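Local atomic coordinates of transcriptional regulator, badm/rrf2 family (PDB entry 4CIC), a protein that probably binds DNA as an Rrf2-family transcription factor, an IscR linked to the regulation of iron-sulfur cluster biogenesis. Residues A17-D20 / L21-F25; K33-A36 / E37-L41; L49-V52 / L53-G57; V116-K119 / V120-I124; S123-E126 / V127-I131. The protein carries 3 engineered substitutions. One frame throughout, in Å; residues are numbered along the deposited sequence.

Overall arrangement
All five contacts are local, joining successive turns of single helices, and come in order along the chain, the last two overlapping. Contact 1 lies on helix 9-23, contact 2 on helix 32-39 and contact 3 on helix 43-55; with strands 59-62 and 68-71 these helices are consistent with a winged helix-turn-helix. Contacts 1 and 2, centres about 11 Å apart, are tied by the D20-R38 salt bridge, while M18 of contact 1 packs on L53 of contact 3. Contacts 4 and 5 share S123 and I124 on helix 112-129 and both touch the second subunit. Contacts 2 and 4 lie farthest apart, about 33 Å between centres, whereas contacts 1 and 5 come within about 8 Å at their nearest atoms.

Contact 1 of 5, residues A17-D20 / L21-F25; sequences AMFD and LAQHF
A17 to F19 accept the backbone bonds of L21 to Q23 one helical turn on, with L21 N 3.0 Å from A17 O. At H24 a side chain joins in. H24 turns its ring so that ND1 donates to D20 O at 2.8 Å, almost straight (172°) and in the plane of the ring, whereas the backbone N of H24 makes a weak bond to the same oxygen. A leucine here would have no ring N-H, and D20 O would probably be left with that weak backbone donor as its bonded partner in this turn. Earlier in the chain, F19 has CG anti to its N (chi1 -178°), which sets the ring alongside Q23. Q23 CG makes a CH-pi contact over one face, 4.0 Å from the ring centroid, and the amide runs outward past the rim on the CE2 side, with Q23 CD 3.3 Å from F19 CE2 and the two planes 28° apart. The amide oxygen reaches on to a water, 2.9 Å from Q23 OE1, that also donates to D20 OD2, so the water ties the exposed glutamine to the buried aspartate. The main partner of that carboxylate is R38 on helix 32-39, with a further bond from Q39. L21 packs against I35 of helix 32-39, and together with M18 and A22 it meets L71 of strand 68-71; F19 packs on helix 133-143 and on V112 of the second subunit.

Contact 2 of 5, residues K33-A36 / E37-L41; sequences KSIA and ERQGL
A36 lies in the last turn of the helix, and its carbonyl takes the amide of L41 at 3.0 Å, a nearly straight bond lying in the carbonyl plane on a lone pair. The bond reaches five residues back and folds the chain back against A36, with L41 O 3.3 Å from A36 CB. The bend falls at G40, the first residue to leave helical angles, whose positive phi favours glycine. Helix 32-39 followed by this turn and helix 43-55 is consistent with the helix-turn-helix expected of the family; A36 lies against E43 and L46 of the second helix. R38 is held differently. Its chain bends at chi3 (-68°), folding the guanidinium back over the previous turn so that S34 O stands 3.4 Å above the centre of one face. NH2 also gives a weak bond to S34 OG, 3.0 Å away, but the principal polar partner of the arginine is D20 on helix 9-23, and S34 OG has its own bond to S31 O. E37, on the exposed side, has its CB 3.4 Å from K33 O. Its bent chain runs beside the extended K33 and points the same way, with OE1 3.7 Å from K33 CE. The charges come near without pairing, since K33 NZ stays 4.8 Å from E37 OE1.

Contact 3 of 5, residues L49-V52 / L53-G57; sequences LIAV and LRKAG
K55 is brought over A51 by two torsions: chi1 of -70° puts CG beside the backbone N, and chi4 of 79° curls the ammonium back at the tip. CG therefore rests 3.3 Å from A51 O, and NZ ends 4.2 Å from A51 CB after an otherwise extended chain. The aliphatic part of the lysine thus lies alongside the preceding turn. L53 starts in a similar way, with chi1 of -65°, and its CG comes 3.6 Å from L49 O, the same oxygen that accepts the backbone amide of L53. From there the leucine heads into the core, where it meets M18 of helix 9-23, V59 of strand 59-62 and L87 of helix 80-87. R54 touches the previous turn at its root, with CB 3.2 Å from I50 O. Its end leads away, and the side chain lies on Y69, V59 and S61 of the two strands. V52 O closes the run by accepting A56 N at 3.0 Å, while A56 CB lies against that carbonyl. Beside them V86 packs on both V52 and A56; V86 is one of the residues of the sodium site, and the side chain of V52 is about 6 Å from that ion. G57 N then turns back to R54 O at 3.0 Å. With its positive phi, G57 completes a Schellman motif in the turn that follows helix 43-55, probably the recognition helix of the winged helix-turn-helix, just before the first strand of the wing.

Contact 4 of 5, residues V116-K119 / V120-I124; sequences VWEK and VKKSI
V120 meets the turn before it atom by atom. Its CB lies 3.4 Å from W117 O. CG2, set beside the backbone N and anti to the carbonyl carbon, runs on to V116 O at 3.5 Å and reaches the indole of W117, where it sits at the ring edge near the ring plane, 4.1 Å from CE3. The two side chains lie next to each other and point the same way, an apolar contact between neighbouring turns. The carbonyl of V120 is shared: I124 N donates to V120 O at 3.1 Å, and S123 OG donates at 2.9 Å. The serine reaches it because chi1 of 76° holds OG between its own N and carbonyl carbon. On the solvent side E118 and K122 also run alongside each other. The contact is between oxygen and methylene, with E118 OE2 3.8 Å from K122 CD, while the ammonium stands well beyond and forms a long, weak ion pair with E125. This stretch of helix 112-129 faces the second subunit. W117 NE1 bonds to ND1 of H12 on helix 9-23 of that subunit, the rings meeting at about 50°. Against helix 112-129 of the second subunit, V120 packs on L128, I124 on I124 and S123 on V127, with a weak bond between the two S123 hydroxyls.

Contact 5 of 5, residues S123-E126 / V127-I131; sequences SIEE and VLDSI
E125 and D129 bring two carboxylates together with their planes 69° apart, OE2 of E125 standing 4.1 Å from OD2 of D129. E125 O lies above the D129 carboxylate, 3.3 Å from its CG, since chi1 of -79° folds the aspartate back against the preceding turn. D129 OD2 is also 3.7 Å from CG of E125, whose chain is extended. Two like charges this close would be expected to repel, but both OE2 of E125 and OD2 of D129 form salt bridges with NH2 of R85 on helix 80-87, which probably offsets the cost. An alanine in place of D129 would probably cost R85 one of its two acidic mates here and leave E125 O without the carboxylate that lies over it. R85 is itself one of the residues at the sodium site. On the buried side of the helix, I124 CG2 meets L128 CD1 at 3.9 Å, the two chains lying side by side, and L128 CG rests 3.4 Å from I124 O. V127 puts CG2 3.4 Å from S123 O. Farther along, V127 O is gripped twice by S130: OG donates at 2.6 Å and the backbone N at 2.9 Å. Beyond it I131 forms backbone bonds with V80, as L128 does with G81, joining this part to helix 80-87. V127 packs on S123 and L128 on V120 of the second subunit, consistent with the long dimerisation helix of Rrf2-type regulators.

Contact 1 of 5, residues A17-D20 / L21-F25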
# COMPACT_ATOMS: atom_id res chain seq x y z
N ALA A 17 -4.15 -7.14 -17.65
CA ALA A 17 -4.18 -7.05 -19.11
C ALA A 17 -2.77 -7.17 -19.68
O ALA A 17 -2.54 -7.83 -20.71
CB ALA A 17 -4.82 -5.74 -19.54
N MET A 18 -1.80 -6.55 -18.98
CA MET A 18 -0.42 -6.60 -19.43
C MET A 18 0.12 -8.00 -19.29
O MET A 18 0.88 -8.47 -20.15
CB MET A 18 0.46 -5.61 -18.65
CG MET A 18 0.15 -4.14 -18.99
SD MET A 18 0.69 -3.76 -20.70
CE MET A 18 2.45 -3.93 -20.57
N PHE A 19 -0.29 -8.70 -18.24
CA PHE A 19 0.15 -10.08 -18.06
C PHE A 19 -0.45 -10.98 -19.15
O PHE A 19 0.22 -11.87 -19.68
CB PHE A 19 -0.14 -10.62 -16.66
CG PHE A 19 0.36 -12.02 -16.46
CD1 PHE A 19 1.73 -12.28 -16.48
CD2 PHE A 19 -0.52 -13.06 -16.29
CE1 PHE A 19 2.20 -13.60 -16.34
CE2 PHE A 19 -0.06 -14.37 -16.16
CZ PHE A 19 1.31 -14.63 -16.16
N ASP A 20 -1.72 -10.77 -19.46
CA ASP A 20 -2.34 -11.55 -20.55
C ASP A 20 -1.56 -11.33 -21.84
O ASP A 20 -1.25 -12.30 -22.58
CB ASP A 20 -3.82 -11.17 -20.69
CG ASP A 20 -4.55 -12.01 -21.75
OD1 ASP A 20 -4.30 -11.82 -22.95
OD2 ASP A 20 -5.40 -12.85 -21.35
N LEU A 21 -1.22 -10.08 -22.15
CA LEU A 21 -0.36 -9.84 -23.32
C LEU A 21 1.00 -10.54 -23.22
O LEU A 21 1.51 -11.08 -24.21
CB LEU A 21 -0.18 -8.34 -23.56
CG LEU A 21 -1.45 -7.60 -23.99
CD1 LEU A 21 -1.23 -6.09 -23.95
CD2 LEU A 21 -1.76 -8.03 -25.44
N ALA A 22 1.60 -10.56 -22.03
CA ALA A 22 2.86 -11.28 -21.84
C ALA A 22 2.73 -12.77 -22.16
O ALA A 22 3.63 -13.38 -22.78
CB ALA A 22 3.41 -11.08 -20.39
N GLN A 23 1.60 -13.35 -21.74
CA GLN A 23 1.32 -14.77 -21.99
C GLN A 23 1.14 -15.07 -23.46
O GLN A 23 1.28 -16.22 -23.86
CB GLN A 23 0.05 -15.21 -21.26
CG GLN A 23 0.29 -15.28 -19.74
CD GLN A 23 -0.92 -15.78 -18.97
OE1 GLN A 23 -1.96 -15.13 -18.91
NE2 GLN A 23 -0.78 -16.95 -18.35
N HIS A 24 0.84 -14.05 -24.25
CA HIS A 24 0.65 -14.27 -25.69
C HIS A 24 1.73 -13.65 -26.56
O HIS A 24 1.61 -13.62 -27.79
CB HIS A 24 -0.73 -13.75 -26.11
CG HIS A 24 -1.86 -14.52 -25.50
ND1 HIS A 24 -2.37 -14.24 -24.26
CD2 HIS A 24 -2.57 -15.57 -25.98
CE1 HIS A 24 -3.35 -15.09 -23.98
NE2 HIS A 24 -3.49 -15.90 -25.01
N PHE A 25 2.80 -13.15 -25.94
CA PHE A 25 3.82 -12.36 -26.63
C PHE A 25 4.46 -13.13 -27.78
O PHE A 25 4.61 -12.59 -28.86
CB PHE A 25 4.88 -11.91 -25.63
CG PHE A 25 5.91 -10.94 -26.19
CD1 PHE A 25 5.52 -9.80 -26.87
CD2 PHE A 25 7.25 -11.17 -25.97
CE1 PHE A 25 6.48 -8.92 -27.37
CE2 PHE A 25 8.22 -10.28 -26.43
CZ PHE A 25 7.83 -9.16 -27.14
O HOH W 1 -4.16 -15.36 -20.80

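Contact 2 of 5, residues K33-A36 / E37-L41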
# COMPACT_ATOMS: atom_id res chain seq x y z
N LYS A 33 -11.04 -7.99 -27.18
CA LYS A 33 -12.15 -8.84 -26.76
C LYS A 33 -11.66 -10.13 -26.12
O LYS A 33 -12.21 -10.58 -25.11
CB LYS A 33 -13.08 -9.17 -27.94
CG LYS A 33 -14.21 -10.11 -27.56
CD LYS A 33 -14.99 -10.57 -28.78
CE LYS A 33 -16.03 -11.62 -28.39
NZ LYS A 33 -16.84 -12.06 -29.56
N SER A 34 -10.62 -10.73 -26.70
CA SER A 34 -10.09 -11.98 -26.16
C SER A 34 -9.46 -11.78 -24.78
O SER A 34 -9.57 -12.64 -23.91
CB SER A 34 -9.08 -12.63 -27.13
OG SER A 34 -7.83 -11.94 -27.15
N ILE A 35 -8.80 -10.64 -24.59
CA ILE A 35 -8.22 -10.32 -23.28
C ILE A 35 -9.33 -10.16 -22.25
O ILE A 35 -9.27 -10.72 -21.14
CB ILE A 35 -7.38 -9.03 -23.33
CG1 ILE A 35 -6.12 -9.25 -24.19
CG2 ILE A 35 -6.97 -8.60 -21.90
CD1 ILE A 35 -5.34 -7.96 -24.45
N ALA A 36 -10.36 -9.41 -22.62
CA ALA A 36 -11.47 -9.15 -21.71
C ALA A 36 -12.15 -10.46 -21.35
O ALA A 36 -12.57 -10.66 -20.22
CB ALA A 36 -12.47 -8.19 -22.34
N GLU A 37 -12.21 -11.38 -22.31
CA GLU A 37 -12.88 -12.65 -22.10
C GLU A 37 -12.08 -13.53 -21.14
O GLU A 37 -12.64 -14.16 -20.25
CB GLU A 37 -13.06 -13.38 -23.43
CG GLU A 37 -14.22 -14.34 -23.46
CD GLU A 37 -15.49 -13.67 -23.95
OE1 GLU A 37 -15.47 -13.06 -25.04
OE2 GLU A 37 -16.52 -13.75 -23.24
N ARG A 38 -10.77 -13.58 -21.32
CA ARG A 38 -9.93 -14.45 -20.52
C ARG A 38 -9.78 -13.93 -19.10
O ARG A 38 -9.63 -14.70 -18.16
CB ARG A 38 -8.54 -14.59 -21.14
CG ARG A 38 -8.49 -15.50 -22.35
CD ARG A 38 -7.05 -15.71 -22.80
NE ARG A 38 -6.46 -14.49 -23.33
CZ ARG A 38 -6.55 -14.11 -24.60
NH1 ARG A 38 -7.20 -14.88 -25.48
NH2 ARG A 38 -5.98 -12.98 -25.01
N GLN A 39 -9.80 -12.61 -18.95
CA GLN A 39 -9.50 -11.99 -17.66
C GLN A 39 -10.72 -11.52 -16.89
O GLN A 39 -10.60 -11.04 -15.76
CB GLN A 39 -8.52 -10.82 -17.85
CG GLN A 39 -7.17 -11.23 -18.45
CD GLN A 39 -6.49 -12.34 -17.68
OE1 GLN A 39 -6.59 -12.42 -16.45
NE2 GLN A 39 -5.79 -13.21 -18.39
N GLY A 40 -11.89 -11.67 -17.50
CA GLY A 40 -13.13 -11.22 -16.87
C GLY A 40 -13.11 -9.72 -16.66
O GLY A 40 -13.36 -9.23 -15.56
N LEU A 41 -12.80 -8.98 -17.72
CA LEU A 41 -12.76 -7.53 -17.65
C LEU A 41 -13.81 -6.93 -18.56
O LEU A 41 -14.18 -7.54 -19.56
CB LEU A 41 -11.39 -7.00 -18.10
CG LEU A 41 -10.19 -7.76 -17.55
CD1 LEU A 41 -8.91 -7.21 -18.14
CD2 LEU A 41 -10.17 -7.69 -16.02

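Contact 3 of 5, residues L49-V52 / L53-G57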
# COMPACT_ATOMS: atom_id res chain seq x y z
N LEU A 49 -8.01 1.65 -20.86
CA LEU A 49 -6.74 1.29 -20.25
C LEU A 49 -5.66 1.20 -21.31
O LEU A 49 -4.61 1.85 -21.23
CB LEU A 49 -6.85 -0.08 -19.59
CG LEU A 49 -7.22 -0.14 -18.11
CD1 LEU A 49 -7.28 -1.59 -17.68
CD2 LEU A 49 -6.19 0.63 -17.29
N ILE A 50 -5.95 0.39 -22.32
CA ILE A 50 -5.00 0.08 -23.38
C ILE A 50 -4.57 1.35 -24.09
O ILE A 50 -3.41 1.48 -24.49
CB ILE A 50 -5.61 -0.90 -24.39
CG1 ILE A 50 -5.73 -2.28 -23.75
CG2 ILE A 50 -4.78 -0.97 -25.69
CD1 ILE A 50 -4.41 -3.03 -23.68
N ALA A 51 -5.49 2.30 -24.21
CA ALA A 51 -5.15 3.57 -24.87
C ALA A 51 -4.01 4.26 -24.15
O ALA A 51 -3.09 4.79 -24.79
CB ALA A 51 -6.36 4.48 -24.96
N VAL A 52 -4.06 4.29 -22.82
CA VAL A 52 -2.98 4.90 -22.05
C VAL A 52 -1.68 4.08 -22.15
O VAL A 52 -0.61 4.63 -22.38
CB VAL A 52 -3.39 5.11 -20.57
CG1 VAL A 52 -2.26 5.75 -19.79
CG2 VAL A 52 -4.64 5.98 -20.52
N LEU A 53 -1.79 2.77 -22.02
CA LEU A 53 -0.62 1.91 -22.10
C LEU A 53 0.04 2.03 -23.48
O LEU A 53 1.26 1.93 -23.60
CB LEU A 53 -1.00 0.45 -21.83
CG LEU A 53 -1.49 0.18 -20.40
CD1 LEU A 53 -1.99 -1.24 -20.32
CD2 LEU A 53 -0.35 0.39 -19.44
N ARG A 54 -0.78 2.29 -24.49
CA ARG A 54 -0.27 2.46 -25.86
C ARG A 54 0.49 3.77 -26.01
O ARG A 54 1.58 3.81 -26.57
CB ARG A 54 -1.41 2.39 -26.87
CG ARG A 54 -0.99 1.91 -28.25
CD ARG A 54 -2.18 1.75 -29.17
NE ARG A 54 -2.18 2.77 -30.22
CZ ARG A 54 -3.17 2.94 -31.09
NH1 ARG A 54 -4.24 2.16 -31.05
NH2 ARG A 54 -3.08 3.90 -32.01
N LYS A 55 -0.08 4.85 -25.49
CA LYS A 55 0.59 6.15 -25.51
C LYS A 55 1.92 6.08 -24.78
O LYS A 55 2.88 6.75 -25.15
CB LYS A 55 -0.29 7.22 -24.86
CG LYS A 55 -1.52 7.61 -25.65
CD LYS A 55 -2.22 8.80 -24.98
CE LYS A 55 -3.51 9.19 -25.69
NZ LYS A 55 -4.64 8.28 -25.34
N ALA A 56 1.96 5.26 -23.73
CA ALA A 56 3.16 5.10 -22.90
C ALA A 56 4.24 4.27 -23.57
O ALA A 56 5.38 4.25 -23.11
CB ALA A 56 2.78 4.45 -21.59
N GLY A 57 3.89 3.56 -24.63
CA GLY A 57 4.87 2.75 -25.33
C GLY A 57 5.01 1.37 -24.71
O GLY A 57 6.00 0.68 -24.95

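Contact 4 of 5, residues V116-K119 / V120-I124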
# COMPACT_ATOMS: atom_id res chain seq x y z
N VAL A 116 6.73 7.62 8.36
CA VAL A 116 6.37 6.20 8.38
C VAL A 116 5.72 5.81 7.06
O VAL A 116 6.06 4.77 6.47
CB VAL A 116 5.43 5.84 9.54
CG1 VAL A 116 5.02 4.38 9.46
CG2 VAL A 116 6.12 6.09 10.88
N TRP A 117 4.81 6.66 6.57
CA TRP A 117 4.14 6.34 5.30
C TRP A 117 5.12 6.37 4.15
O TRP A 117 4.96 5.63 3.19
CB TRP A 117 2.95 7.26 4.97
CG TRP A 117 1.97 7.39 6.09
CD1 TRP A 117 1.43 8.55 6.55
CD2 TRP A 117 1.41 6.34 6.88
NE1 TRP A 117 0.57 8.29 7.60
CE2 TRP A 117 0.55 6.95 7.84
CE3 TRP A 117 1.55 4.95 6.91
CZ2 TRP A 117 -0.17 6.21 8.77
CZ3 TRP A 117 0.84 4.22 7.85
CH2 TRP A 117 -0.01 4.85 8.77
N GLU A 118 6.13 7.23 4.24
CA GLU A 118 7.13 7.30 3.18
C GLU A 118 7.88 5.98 3.12
O GLU A 118 8.26 5.51 2.04
CB GLU A 118 8.10 8.46 3.43
CG GLU A 118 9.11 8.69 2.32
CD GLU A 118 10.34 7.80 2.43
OE1 GLU A 118 10.54 7.19 3.51
OE2 GLU A 118 11.11 7.70 1.45
N LYS A 119 8.09 5.37 4.28
CA LYS A 119 8.76 4.08 4.35
C LYS A 119 7.89 2.97 3.77
O LYS A 119 8.39 2.07 3.09
CB LYS A 119 9.16 3.74 5.79
CG LYS A 119 10.45 4.40 6.22
CD LYS A 119 10.61 4.37 7.73
CE LYS A 119 11.81 5.19 8.16
NZ LYS A 119 11.92 5.26 9.64
N VAL A 120 6.58 3.04 4.03
CA VAL A 120 5.64 2.12 3.39
C VAL A 120 5.71 2.27 1.88
O VAL A 120 5.79 1.27 1.15
CB VAL A 120 4.20 2.36 3.87
CG1 VAL A 120 3.22 1.49 3.12
CG2 VAL A 120 4.11 2.08 5.38
N LYS A 121 5.68 3.51 1.40
CA LYS A 121 5.71 3.76 -0.05
C LYS A 121 6.97 3.19 -0.69
O LYS A 121 6.93 2.58 -1.77
CB LYS A 121 5.65 5.26 -0.31
CG LYS A 121 5.81 5.65 -1.78
CD LYS A 121 6.10 7.14 -1.90
CE LYS A 121 6.33 7.57 -3.33
NZ LYS A 121 6.59 9.04 -3.41
N LYS A 122 8.10 3.40 -0.03
CA LYS A 122 9.37 2.96 -0.56
C LYS A 122 9.41 1.44 -0.69
O LYS A 122 9.92 0.91 -1.69
CB LYS A 122 10.51 3.46 0.33
CG LYS A 122 11.70 3.99 -0.44
CD LYS A 122 11.31 5.11 -1.38
CE LYS A 122 12.48 5.47 -2.28
NZ LYS A 122 13.10 4.26 -2.89
N SER A 123 8.83 0.75 0.29
CA SER A 123 8.87 -0.71 0.30
C SER A 123 7.98 -1.26 -0.81
O SER A 123 8.35 -2.25 -1.46
CB SER A 123 8.42 -1.30 1.64
OG SER A 123 7.01 -1.23 1.78
N ILE A 124 6.83 -0.63 -1.03
CA ILE A 124 5.95 -1.00 -2.15
C ILE A 124 6.65 -0.80 -3.50
O ILE A 124 6.60 -1.67 -4.40
CB ILE A 124 4.65 -0.19 -2.14
CG1 ILE A 124 3.85 -0.49 -0.88
CG2 ILE A 124 3.84 -0.45 -3.43
CD1 ILE A 124 2.62 0.40 -0.73

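Contact 5 of 5, residues S123-E126 / V127-I131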
# COMPACT_ATOMS: atom_id res chain seq x y z
N SER A 123 8.83 0.75 0.29
CA SER A 123 8.87 -0.71 0.30
C SER A 123 7.98 -1.26 -0.81
O SER A 123 8.35 -2.25 -1.46
CB SER A 123 8.42 -1.30 1.64
OG SER A 123 7.01 -1.23 1.78
N ILE A 124 6.83 -0.63 -1.03
CA ILE A 124 5.95 -1.00 -2.15
C ILE A 124 6.65 -0.80 -3.50
O ILE A 124 6.60 -1.67 -4.40
CB ILE A 124 4.65 -0.19 -2.14
CG1 ILE A 124 3.85 -0.49 -0.88
CG2 ILE A 124 3.84 -0.45 -3.43
CD1 ILE A 124 2.62 0.40 -0.73
N GLU A 125 7.29 0.36 -3.65
CA GLU A 125 8.05 0.66 -4.86
C GLU A 125 9.14 -0.38 -5.08
O GLU A 125 9.37 -0.83 -6.22
CB GLU A 125 8.65 2.07 -4.80
CG GLU A 125 9.44 2.45 -6.05
CD GLU A 125 10.10 3.82 -5.92
OE1 GLU A 125 10.09 4.37 -4.79
OE2 GLU A 125 10.62 4.34 -6.93
N GLU A 126 9.78 -0.81 -3.99
CA GLU A 126 10.83 -1.82 -4.13
C GLU A 126 10.28 -3.17 -4.60
O GLU A 126 10.88 -3.80 -5.48
CB GLU A 126 11.64 -1.99 -2.85
CG GLU A 126 13.09 -2.38 -3.14
CD GLU A 126 13.65 -3.44 -2.20
OE1 GLU A 126 13.04 -3.69 -1.14
OE2 GLU A 126 14.71 -4.02 -2.53
N VAL A 127 9.16 -3.61 -4.03
CA VAL A 127 8.57 -4.88 -4.45
C VAL A 127 8.18 -4.81 -5.91
O VAL A 127 8.54 -5.70 -6.70
CB VAL A 127 7.32 -5.27 -3.62
CG1 VAL A 127 6.64 -6.50 -4.23
CG2 VAL A 127 7.71 -5.53 -2.17
N LEU A 128 7.48 -3.74 -6.30
CA LEU A 128 6.93 -3.70 -7.67
C LEU A 128 8.00 -3.49 -8.72
O LEU A 128 7.82 -3.84 -9.90
CB LEU A 128 5.82 -2.66 -7.80
CG LEU A 128 4.59 -2.92 -6.90
CD1 LEU A 128 3.58 -1.83 -7.07
CD2 LEU A 128 3.99 -4.28 -7.24
N ASP A 129 9.14 -2.93 -8.32
CA ASP A 129 10.24 -2.80 -9.26
C ASP A 129 11.06 -4.08 -9.34
O ASP A 129 11.88 -4.24 -10.24
CB ASP A 129 11.13 -1.61 -8.88
CG ASP A 129 10.54 -0.28 -9.31
OD1 ASP A 129 9.56 -0.29 -10.10
OD2 ASP A 129 11.07 0.77 -8.89
N SER A 130 10.84 -4.99 -8.40
CA SER A 130 11.63 -6.22 -8.33
C SER A 130 11.00 -7.33 -9.14
O SER A 130 11.58 -8.40 -9.28
CB SER A 130 11.79 -6.68 -6.89
OG SER A 130 10.60 -7.28 -6.42
N ILE A 131 9.80 -7.08 -9.67
CA ILE A 131 9.06 -8.12 -10.40
C ILE A 131 8.82 -7.66 -11.82
O ILE A 131 8.26 -6.59 -12.05
CB ILE A 131 7.69 -8.38 -9.73
CG1 ILE A 131 7.89 -8.90 -8.31
CG2 ILE A 131 6.85 -9.37 -10.54
CD1 ILE A 131 6.65 -8.79 -7.43